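PDB 3F0Y: fiber protein from Human adenovirus 14, which forms the trimeric knob at the end of the viral fibre and probably attaches the virus to receptors on the host cell. Local coordinates for residues 68-74 with 179-185; 76-82 with 171-177; 139-145 with 193-199. All coordinates share one frame; numbering follows the deposited sequence.

Contact 1 of 3, residues 68-74 with 179-185; sequences LTTYRNI and WNTGDAP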
# COMPACT_ATOMS: atom_id res chain seq x y z
N LEU A 68 -26.87 -0.51 -6.73
CA LEU A 68 -26.22 -1.74 -6.28
C LEU A 68 -25.89 -1.69 -4.79
O LEU A 68 -25.83 -2.73 -4.13
CB LEU A 68 -24.95 -2.03 -7.08
CG LEU A 68 -25.11 -2.32 -8.58
CD1 LEU A 68 -23.75 -2.60 -9.20
CD2 LEU A 68 -26.06 -3.48 -8.84
N THR A 69 -25.70 -0.49 -4.26
CA THR A 69 -25.46 -0.29 -2.83
C THR A 69 -26.62 -0.73 -1.93
O THR A 69 -26.45 -0.85 -0.71
CB THR A 69 -25.12 1.19 -2.52
OG1 THR A 69 -26.17 2.04 -3.02
CG2 THR A 69 -23.80 1.58 -3.17
N THR A 70 -27.80 -0.96 -2.51
CA THR A 70 -28.96 -1.43 -1.74
C THR A 70 -29.04 -2.96 -1.63
O THR A 70 -29.92 -3.48 -0.94
CB THR A 70 -30.28 -0.91 -2.35
OG1 THR A 70 -30.47 -1.47 -3.65
CG2 THR A 70 -30.26 0.61 -2.45
N TYR A 71 -28.12 -3.67 -2.28
CA TYR A 71 -28.14 -5.13 -2.31
C TYR A 71 -27.08 -5.74 -1.38
O TYR A 71 -26.01 -5.15 -1.20
CB TYR A 71 -27.95 -5.62 -3.75
CG TYR A 71 -29.07 -5.20 -4.67
CD1 TYR A 71 -29.06 -3.95 -5.28
CD2 TYR A 71 -30.14 -6.04 -4.94
CE1 TYR A 71 -30.08 -3.55 -6.12
CE2 TYR A 71 -31.17 -5.65 -5.78
CZ TYR A 71 -31.14 -4.40 -6.37
OH TYR A 71 -32.15 -4.00 -7.21
N ARG A 72 -27.39 -6.90 -0.80
CA ARG A 72 -26.50 -7.57 0.15
C ARG A 72 -25.39 -8.37 -0.54
O ARG A 72 -24.32 -8.56 0.03
CB ARG A 72 -27.30 -8.51 1.05
CG ARG A 72 -28.07 -7.81 2.16
CD ARG A 72 -29.15 -8.69 2.78
NE ARG A 72 -28.64 -9.95 3.31
CZ ARG A 72 -29.34 -10.79 4.08
NH1 ARG A 72 -30.59 -10.52 4.42
NH2 ARG A 72 -28.77 -11.91 4.51
N ASN A 73 -25.66 -8.84 -1.75
CA ASN A 73 -24.72 -9.66 -2.50
C ASN A 73 -24.49 -9.03 -3.87
O ASN A 73 -25.37 -9.06 -4.73
CB ASN A 73 -25.24 -11.09 -2.66
CG ASN A 73 -25.70 -11.70 -1.35
OD1 ASN A 73 -26.90 -11.82 -1.09
ND2 ASN A 73 -24.75 -12.05 -0.50
N ILE A 74 -23.31 -8.45 -4.05
CA ILE A 74 -22.96 -7.77 -5.29
C ILE A 74 -21.55 -8.13 -5.71
O ILE A 74 -20.67 -8.31 -4.87
CB ILE A 74 -23.04 -6.24 -5.12
CG1 ILE A 74 -24.50 -5.78 -4.99
CG2 ILE A 74 -22.39 -5.52 -6.30
CD1 ILE A 74 -25.32 -5.94 -6.25
N TRP A 179 -19.11 -7.84 -2.43
CA TRP A 179 -19.43 -8.01 -1.02
C TRP A 179 -20.58 -8.99 -0.83
O TRP A 179 -21.42 -9.16 -1.72
CB TRP A 179 -19.73 -6.67 -0.35
CG TRP A 179 -20.96 -5.98 -0.84
CD1 TRP A 179 -22.23 -6.17 -0.41
CD2 TRP A 179 -21.02 -4.94 -1.83
NE1 TRP A 179 -23.09 -5.34 -1.09
CE2 TRP A 179 -22.37 -4.57 -1.96
CE3 TRP A 179 -20.06 -4.30 -2.63
CZ2 TRP A 179 -22.80 -3.58 -2.86
CZ3 TRP A 179 -20.48 -3.32 -3.52
CH2 TRP A 179 -21.84 -2.97 -3.62
N ASN A 180 -20.57 -9.65 0.32
CA ASN A 180 -21.59 -10.62 0.71
C ASN A 180 -21.85 -10.46 2.20
O ASN A 180 -21.12 -11.02 3.03
CB ASN A 180 -21.10 -12.04 0.37
CG ASN A 180 -22.12 -13.12 0.70
OD1 ASN A 180 -23.19 -12.84 1.26
ND2 ASN A 180 -21.79 -14.36 0.36
N THR A 181 -22.88 -9.69 2.55
CA THR A 181 -23.15 -9.31 3.93
C THR A 181 -24.59 -9.57 4.35
O THR A 181 -25.43 -9.92 3.52
CB THR A 181 -22.85 -7.81 4.13
OG1 THR A 181 -23.60 -7.04 3.18
CG2 THR A 181 -21.36 -7.53 3.94
N GLY A 182 -24.86 -9.41 5.64
CA GLY A 182 -26.20 -9.57 6.19
C GLY A 182 -27.06 -8.32 6.03
O GLY A 182 -28.28 -8.41 6.04
N ASP A 183 -26.40 -7.17 5.89
CA ASP A 183 -27.09 -5.90 5.67
C ASP A 183 -26.43 -5.17 4.50
O ASP A 183 -25.20 -5.13 4.41
CB ASP A 183 -27.01 -5.02 6.92
CG ASP A 183 -27.78 -5.62 8.10
OD1 ASP A 183 -28.97 -5.95 7.93
OD2 ASP A 183 -27.19 -5.73 9.19
N ALA A 184 -27.24 -4.60 3.62
CA ALA A 184 -26.73 -3.83 2.48
C ALA A 184 -26.16 -2.49 2.95
O ALA A 184 -26.56 -1.98 4.00
CB ALA A 184 -27.83 -3.60 1.46
N PRO A 185 -25.21 -1.92 2.19
CA PRO A 185 -24.68 -0.57 2.45
C PRO A 185 -25.77 0.49 2.64
O PRO A 185 -25.65 1.34 3.53
CB PRO A 185 -23.87 -0.25 1.19
CG PRO A 185 -23.53 -1.55 0.59
CD PRO A 185 -24.54 -2.56 1.04

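Contact 2 of 3, residues 76-82 with 171-177; sequences FTAELFF and YCIRITW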
# COMPACT_ATOMS: atom_id res chain seq x y z
N PHE A 76 -18.99 -6.82 -9.25
CA PHE A 76 -18.82 -6.23 -10.56
C PHE A 76 -17.33 -6.12 -10.88
O PHE A 76 -16.52 -5.87 -10.00
CB PHE A 76 -19.52 -4.88 -10.67
CG PHE A 76 -19.14 -3.89 -9.60
CD1 PHE A 76 -19.88 -3.79 -8.43
CD2 PHE A 76 -18.05 -3.04 -9.78
CE1 PHE A 76 -19.53 -2.87 -7.45
CE2 PHE A 76 -17.70 -2.12 -8.81
CZ PHE A 76 -18.44 -2.03 -7.64
N THR A 77 -17.00 -6.33 -12.15
CA THR A 77 -15.62 -6.44 -12.58
C THR A 77 -15.29 -5.43 -13.67
O THR A 77 -16.04 -5.29 -14.63
CB THR A 77 -15.31 -7.86 -13.11
OG1 THR A 77 -15.56 -8.81 -12.07
CG2 THR A 77 -13.86 -7.97 -13.56
N ALA A 78 -14.18 -4.72 -13.49
CA ALA A 78 -13.61 -3.89 -14.54
C ALA A 78 -12.56 -4.72 -15.25
O ALA A 78 -11.51 -5.02 -14.68
CB ALA A 78 -12.99 -2.64 -13.94
N GLU A 79 -12.86 -5.12 -16.48
CA GLU A 79 -11.94 -5.90 -17.30
C GLU A 79 -11.21 -4.96 -18.25
O GLU A 79 -11.83 -4.29 -19.07
CB GLU A 79 -12.69 -6.95 -18.12
CG GLU A 79 -13.34 -8.05 -17.29
CD GLU A 79 -13.91 -9.15 -18.16
OE1 GLU A 79 -14.66 -8.83 -19.10
OE2 GLU A 79 -13.62 -10.33 -17.90
N LEU A 80 -9.88 -4.91 -18.12
CA LEU A 80 -9.06 -4.03 -18.95
C LEU A 80 -8.14 -4.88 -19.81
O LEU A 80 -7.27 -5.59 -19.30
CB LEU A 80 -8.24 -3.08 -18.07
CG LEU A 80 -9.00 -2.33 -16.98
CD1 LEU A 80 -8.05 -1.44 -16.20
CD2 LEU A 80 -10.15 -1.51 -17.57
N PHE A 81 -8.35 -4.82 -21.13
CA PHE A 81 -7.56 -5.57 -22.09
C PHE A 81 -6.69 -4.62 -22.89
O PHE A 81 -7.14 -3.55 -23.31
CB PHE A 81 -8.48 -6.36 -23.02
CG PHE A 81 -9.37 -7.34 -22.30
CD1 PHE A 81 -10.72 -7.06 -22.11
CD2 PHE A 81 -8.85 -8.51 -21.79
CE1 PHE A 81 -11.54 -7.96 -21.44
CE2 PHE A 81 -9.66 -9.41 -21.11
CZ PHE A 81 -11.01 -9.14 -20.94
N PHE A 82 -5.43 -5.01 -23.09
CA PHE A 82 -4.45 -4.19 -23.79
C PHE A 82 -3.78 -4.99 -24.89
O PHE A 82 -3.55 -6.20 -24.75
CB PHE A 82 -3.39 -3.68 -22.81
CG PHE A 82 -3.96 -2.95 -21.62
CD1 PHE A 82 -4.39 -3.65 -20.50
CD2 PHE A 82 -4.05 -1.57 -21.61
CE1 PHE A 82 -4.91 -2.98 -19.39
CE2 PHE A 82 -4.57 -0.89 -20.51
CZ PHE A 82 -5.00 -1.60 -19.40
N TYR A 171 -2.24 -8.21 -22.78
CA TYR A 171 -2.21 -7.96 -21.33
C TYR A 171 -3.62 -7.76 -20.79
O TYR A 171 -4.48 -7.20 -21.48
CB TYR A 171 -1.35 -6.74 -21.01
CG TYR A 171 0.02 -6.80 -21.63
CD1 TYR A 171 0.29 -6.16 -22.84
CD2 TYR A 171 1.05 -7.52 -21.03
CE1 TYR A 171 1.54 -6.22 -23.42
CE2 TYR A 171 2.31 -7.59 -21.61
CZ TYR A 171 2.55 -6.94 -22.80
OH TYR A 171 3.80 -7.00 -23.37
N CYS A 172 -3.84 -8.20 -19.56
CA CYS A 172 -5.15 -8.09 -18.91
C CYS A 172 -5.03 -7.64 -17.46
O CYS A 172 -4.14 -8.08 -16.73
CB CYS A 172 -5.89 -9.42 -18.95
SG CYS A 172 -5.89 -10.25 -20.54
N ILE A 173 -5.94 -6.75 -17.06
CA ILE A 173 -6.15 -6.42 -15.66
C ILE A 173 -7.65 -6.53 -15.41
O ILE A 173 -8.43 -5.78 -15.98
CB ILE A 173 -5.67 -4.99 -15.32
CG1 ILE A 173 -4.19 -4.82 -15.67
CG2 ILE A 173 -5.90 -4.70 -13.85
CD1 ILE A 173 -3.68 -3.40 -15.46
N ARG A 174 -8.04 -7.48 -14.57
CA ARG A 174 -9.44 -7.67 -14.20
C ARG A 174 -9.59 -7.37 -12.72
O ARG A 174 -9.04 -8.07 -11.88
CB ARG A 174 -9.87 -9.11 -14.48
CG ARG A 174 -9.87 -9.49 -15.96
CD ARG A 174 -10.50 -10.85 -16.14
NE ARG A 174 -10.65 -11.24 -17.55
CZ ARG A 174 -9.77 -11.96 -18.24
NH1 ARG A 174 -8.63 -12.37 -17.70
NH2 ARG A 174 -10.04 -12.26 -19.51
N ILE A 175 -10.35 -6.31 -12.41
CA ILE A 175 -10.54 -5.87 -11.04
C ILE A 175 -11.99 -6.12 -10.63
O ILE A 175 -12.90 -5.54 -11.21
CB ILE A 175 -10.24 -4.36 -10.88
CG1 ILE A 175 -8.89 -4.01 -11.53
CG2 ILE A 175 -10.24 -3.97 -9.42
CD1 ILE A 175 -8.63 -2.52 -11.60
N THR A 176 -12.18 -6.99 -9.64
CA THR A 176 -13.51 -7.38 -9.19
C THR A 176 -13.79 -6.84 -7.80
O THR A 176 -13.10 -7.18 -6.84
CB THR A 176 -13.67 -8.91 -9.15
OG1 THR A 176 -13.50 -9.44 -10.47
CG2 THR A 176 -15.05 -9.30 -8.63
N TRP A 177 -14.81 -5.98 -7.70
CA TRP A 177 -15.32 -5.52 -6.41
C TRP A 177 -16.48 -6.41 -6.03
O TRP A 177 -17.33 -6.73 -6.88
CB TRP A 177 -15.83 -4.08 -6.52
CG TRP A 177 -14.77 -3.05 -6.67
CD1 TRP A 177 -14.20 -2.31 -5.68
CD2 TRP A 177 -14.16 -2.62 -7.90
NE1 TRP A 177 -13.26 -1.46 -6.21
CE2 TRP A 177 -13.22 -1.62 -7.57
CE3 TRP A 177 -14.32 -2.98 -9.24
CZ2 TRP A 177 -12.44 -0.98 -8.53
CZ3 TRP A 177 -13.55 -2.35 -10.20
CH2 TRP A 177 -12.62 -1.36 -9.84
O HOH W 1 -13.29 -12.04 -19.91

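Contact 3 of 3, residues 139-145 with 193-199; sequences YGTCHYT and TLVTSPF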
# COMPACT_ATOMS: atom_id res chain seq x y z
N TYR A 139 -5.16 -9.47 -3.95
CA TYR A 139 -6.36 -9.27 -3.15
C TYR A 139 -6.23 -8.06 -2.24
O TYR A 139 -5.12 -7.67 -1.85
CB TYR A 139 -6.65 -10.50 -2.29
CG TYR A 139 -6.71 -11.79 -3.07
CD1 TYR A 139 -5.60 -12.62 -3.18
CD2 TYR A 139 -7.89 -12.19 -3.70
CE1 TYR A 139 -5.66 -13.81 -3.88
CE2 TYR A 139 -7.95 -13.38 -4.41
CZ TYR A 139 -6.84 -14.18 -4.50
OH TYR A 139 -6.89 -15.36 -5.20
N GLY A 140 -7.37 -7.48 -1.89
CA GLY A 140 -7.39 -6.36 -0.96
C GLY A 140 -8.81 -5.96 -0.61
O GLY A 140 -9.76 -6.71 -0.87
N THR A 141 -8.93 -4.78 -0.01
CA THR A 141 -10.22 -4.24 0.39
C THR A 141 -10.26 -2.74 0.13
O THR A 141 -9.23 -2.06 0.15
CB THR A 141 -10.49 -4.52 1.89
OG1 THR A 141 -10.40 -5.92 2.15
CG2 THR A 141 -11.87 -4.02 2.30
N CYS A 142 -11.46 -2.22 -0.11
CA CYS A 142 -11.71 -0.79 -0.15
C CYS A 142 -12.98 -0.59 0.66
O CYS A 142 -13.51 -1.56 1.22
CB CYS A 142 -11.86 -0.29 -1.59
SG CYS A 142 -13.34 -0.87 -2.44
N HIS A 143 -13.46 0.64 0.74
CA HIS A 143 -14.65 0.92 1.51
C HIS A 143 -15.62 1.81 0.77
O HIS A 143 -15.21 2.69 0.00
CB HIS A 143 -14.29 1.57 2.85
CG HIS A 143 -13.66 0.62 3.82
ND1 HIS A 143 -12.33 0.28 3.79
CD2 HIS A 143 -14.19 -0.05 4.87
CE1 HIS A 143 -12.06 -0.56 4.76
NE2 HIS A 143 -13.18 -0.78 5.44
N TYR A 144 -16.91 1.56 0.99
CA TYR A 144 -17.96 2.47 0.58
C TYR A 144 -18.38 3.28 1.81
O TYR A 144 -18.70 2.70 2.85
CB TYR A 144 -19.15 1.69 0.02
CG TYR A 144 -20.41 2.51 -0.08
CD1 TYR A 144 -20.57 3.44 -1.11
CD2 TYR A 144 -21.44 2.38 0.85
CE1 TYR A 144 -21.72 4.20 -1.21
CE2 TYR A 144 -22.59 3.14 0.76
CZ TYR A 144 -22.73 4.05 -0.28
OH TYR A 144 -23.86 4.82 -0.38
N THR A 145 -18.36 4.60 1.68
CA THR A 145 -18.80 5.49 2.75
C THR A 145 -20.31 5.63 2.67
O THR A 145 -20.84 6.18 1.69
CB THR A 145 -18.12 6.87 2.65
OG1 THR A 145 -16.70 6.70 2.61
CG2 THR A 145 -18.50 7.74 3.84
N THR A 193 -24.88 7.72 -4.56
CA THR A 193 -23.86 7.39 -5.54
C THR A 193 -22.95 6.30 -5.00
O THR A 193 -22.43 6.42 -3.89
CB THR A 193 -23.00 8.62 -5.90
OG1 THR A 193 -23.85 9.70 -6.31
CG2 THR A 193 -22.02 8.29 -7.03
N LEU A 194 -22.76 5.24 -5.79
CA LEU A 194 -21.83 4.19 -5.44
C LEU A 194 -20.41 4.68 -5.71
O LEU A 194 -19.99 4.78 -6.87
CB LEU A 194 -22.12 2.92 -6.25
CG LEU A 194 -21.15 1.73 -6.10
CD1 LEU A 194 -20.68 1.56 -4.66
CD2 LEU A 194 -21.81 0.45 -6.61
N VAL A 195 -19.69 5.00 -4.64
CA VAL A 195 -18.29 5.38 -4.72
C VAL A 195 -17.47 4.39 -3.90
O VAL A 195 -17.78 4.14 -2.73
CB VAL A 195 -18.05 6.80 -4.16
CG1 VAL A 195 -16.56 7.12 -4.11
CG2 VAL A 195 -18.79 7.83 -5.01
N THR A 196 -16.43 3.82 -4.50
CA THR A 196 -15.48 3.00 -3.76
C THR A 196 -14.29 3.87 -3.38
O THR A 196 -13.93 4.78 -4.12
CB THR A 196 -15.00 1.77 -4.58
OG1 THR A 196 -14.24 2.21 -5.72
CG2 THR A 196 -16.18 0.92 -5.04
N SER A 197 -13.71 3.61 -2.21
CA SER A 197 -12.49 4.31 -1.81
C SER A 197 -11.33 3.77 -2.65
O SER A 197 -11.40 2.64 -3.12
CB SER A 197 -12.22 4.13 -0.32
OG SER A 197 -12.04 2.77 0.02
N PRO A 198 -10.27 4.57 -2.83
CA PRO A 198 -9.18 4.12 -3.69
C PRO A 198 -8.54 2.83 -3.20
O PRO A 198 -8.29 2.68 -2.00
CB PRO A 198 -8.17 5.27 -3.63
CG PRO A 198 -8.94 6.45 -3.15
CD PRO A 198 -10.02 5.91 -2.27
N PHE A 199 -8.31 1.90 -4.12
CA PHE A 199 -7.53 0.71 -3.83
C PHE A 199 -6.20 0.82 -4.55
O PHE A 199 -6.16 1.02 -5.77
CB PHE A 199 -8.27 -0.55 -4.29
CG PHE A 199 -7.47 -1.81 -4.10
CD1 PHE A 199 -6.99 -2.16 -2.85
CD2 PHE A 199 -7.21 -2.65 -5.18
CE1 PHE A 199 -6.25 -3.32 -2.67
CE2 PHE A 199 -6.48 -3.82 -5.00
CZ PHE A 199 -5.99 -4.15 -3.75
O HOH W 2 -8.09 0.35 -0.09
O HOH W 3 -17.90 5.70 -0.72

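Contact 1 of 3, residues 68-74 with 179-185
W179 lies under I74, its antiparallel hydrogen-bonded partner at the end of two strands. With chi1 at 65°, CG sits between the backbone N and the carbonyl carbon, and the indole runs beneath the turn made by 68-74. I74 CB stands over one face, 3.7 Å from the centroid of the six-membered ring, a CH-pi contact that suits a branched aliphatic residue. At the ring edge NE1 gives a nearly straight hydrogen bond (165°) to Y71 O at 2.9 Å, almost in the indole plane. N180 pairs with N73, the last bridge before the chains part. T181 N then donates to R72 O at 3.1 Å, and T181 OG1 closes its own turn by donating to D183 O. R72 NE gives a bent hydrogen bond to T181 O, 3.2 Å long, while G182 O lies over one guanidinium face; R72 has a second conformer, so this grip is uncertain. A184, with its small methyl, fits close to T70, its CB 3.2 Å from T70 O. P185 follows, its CG over the indole face opposite I74. A buried indole N-H is thus satisfied by a main-chain carbonyl, which fixes the ring's rotation and ties the turn at Y71 to the end of strand 171-180.

Contact 2 of 3, residues 76-82 with 171-177
F76 and W177 lie with their planes 20° apart but slid past one another, so the rings hardly overlap; what sits over the F76 face is W177 CB, 3.8 Å from the ring centroid, in a CH-pi contact. Chi1 of F76, 54°, puts CG between the backbone N and the carbonyl carbon and swings the ring across to the neighbouring strand. A78, small enough to sit beside an indole, meets the edge of W177, CB to CZ3 at 3.8 Å. L80, I173 and F82 continue this apolar face, which L41 and V56 of the facing strands help to cover. The other face carries the polar groups, together with F81 and C172. T77 OG1 and T176 OG1 share a hydrogen bond of 2.7 Å. Next, the extended R174 chain carries NE to E79 OE2 (3.1 Å), a salt bridge that lies in the guanidinium plane but meets the carboxylate from above its own plane. Water 1 also joins these two groups. R174 NH2 approaches the F81 ring at its edge, and C172 SG meets the same edge 3.7 Å from CD2. Apolar toward the other sheet, mixed but largely buried on the opposite face, this fully registered antiparallel edge pair belongs to the knob's beta sandwich.

Contact 3 of 3, residues 139-145 with 193-199
S197 reaches H143 because its chi1 of 61° tucks OG between its own backbone N and carbonyl carbon, close to the strand it faces; F199, by contrast, has CG opposite its N (chi1 176°), which extends the ring toward G140. The setting is one margin of the knob's antiparallel beta sandwich: strand 137-145 borders one sheet, and 193-199 is the irregular connection that leads into strand 199-204 at the border of the other. At the centre S197 takes the place of a strand neighbour. Its OG accepts from H143 N at 2.7 Å and its own N donates to H143 O at 2.8 Å, so a single serine satisfies both main-chain groups of one residue, as a short hydroxyl is well suited to do. Deeper in, C142 SG packs on T196 CB (3.8 Å) and also on W177; a compact sulfur fits between the sheets there. Lacking a side chain, G140 lets the F199 ring settle against its backbone, with CE1 3.7 Å from CA. Y144 meets the connection edge-on: CD1 lies 3.3 Å from V195 O and CE1 faces T193 O, near the ring plane, while CD1 also packs on L194 CD1. The phenol leads away to E186 and to K134 of the second subunit. T145 OG1 bonds to Y139 OH of that subunit, and the H143 ring meets the same tyrosine, so the outer side of this margin belongs to the trimer interface. Two waters complete the seam. Water 3 spans T145 N and V195 O, which stand too far apart to bond directly. Water 2 serves two carbonyls that could not bond each other, donating one hydrogen to T141 O at 2.7 Å and the other to P198 O at 3.0 Å.

How the contacts relate
Contacts 1 and 2 are successive parts of one strand pair, 73-82 with 171-180, their centres about 21 Å apart; contact 2 lies near the chain's centre and is nested within the loop that contact 1 closes. Contact 3 crosses both along the sequence, its centre about 13 Å from that of contact 1 and 16 Å from that of contact 2. Its 139-145 segment is at the far border of the same sheet, where 193-199 leads into the other sheet. Side chains join all three: W179 touches F76, T69 touches L194 and Y144, and F76 touches L194. Contacts 1 and 2 thus build one border of the sheet, while contact 3 joins the other, which also meets neighbouring subunits, to the second sheet.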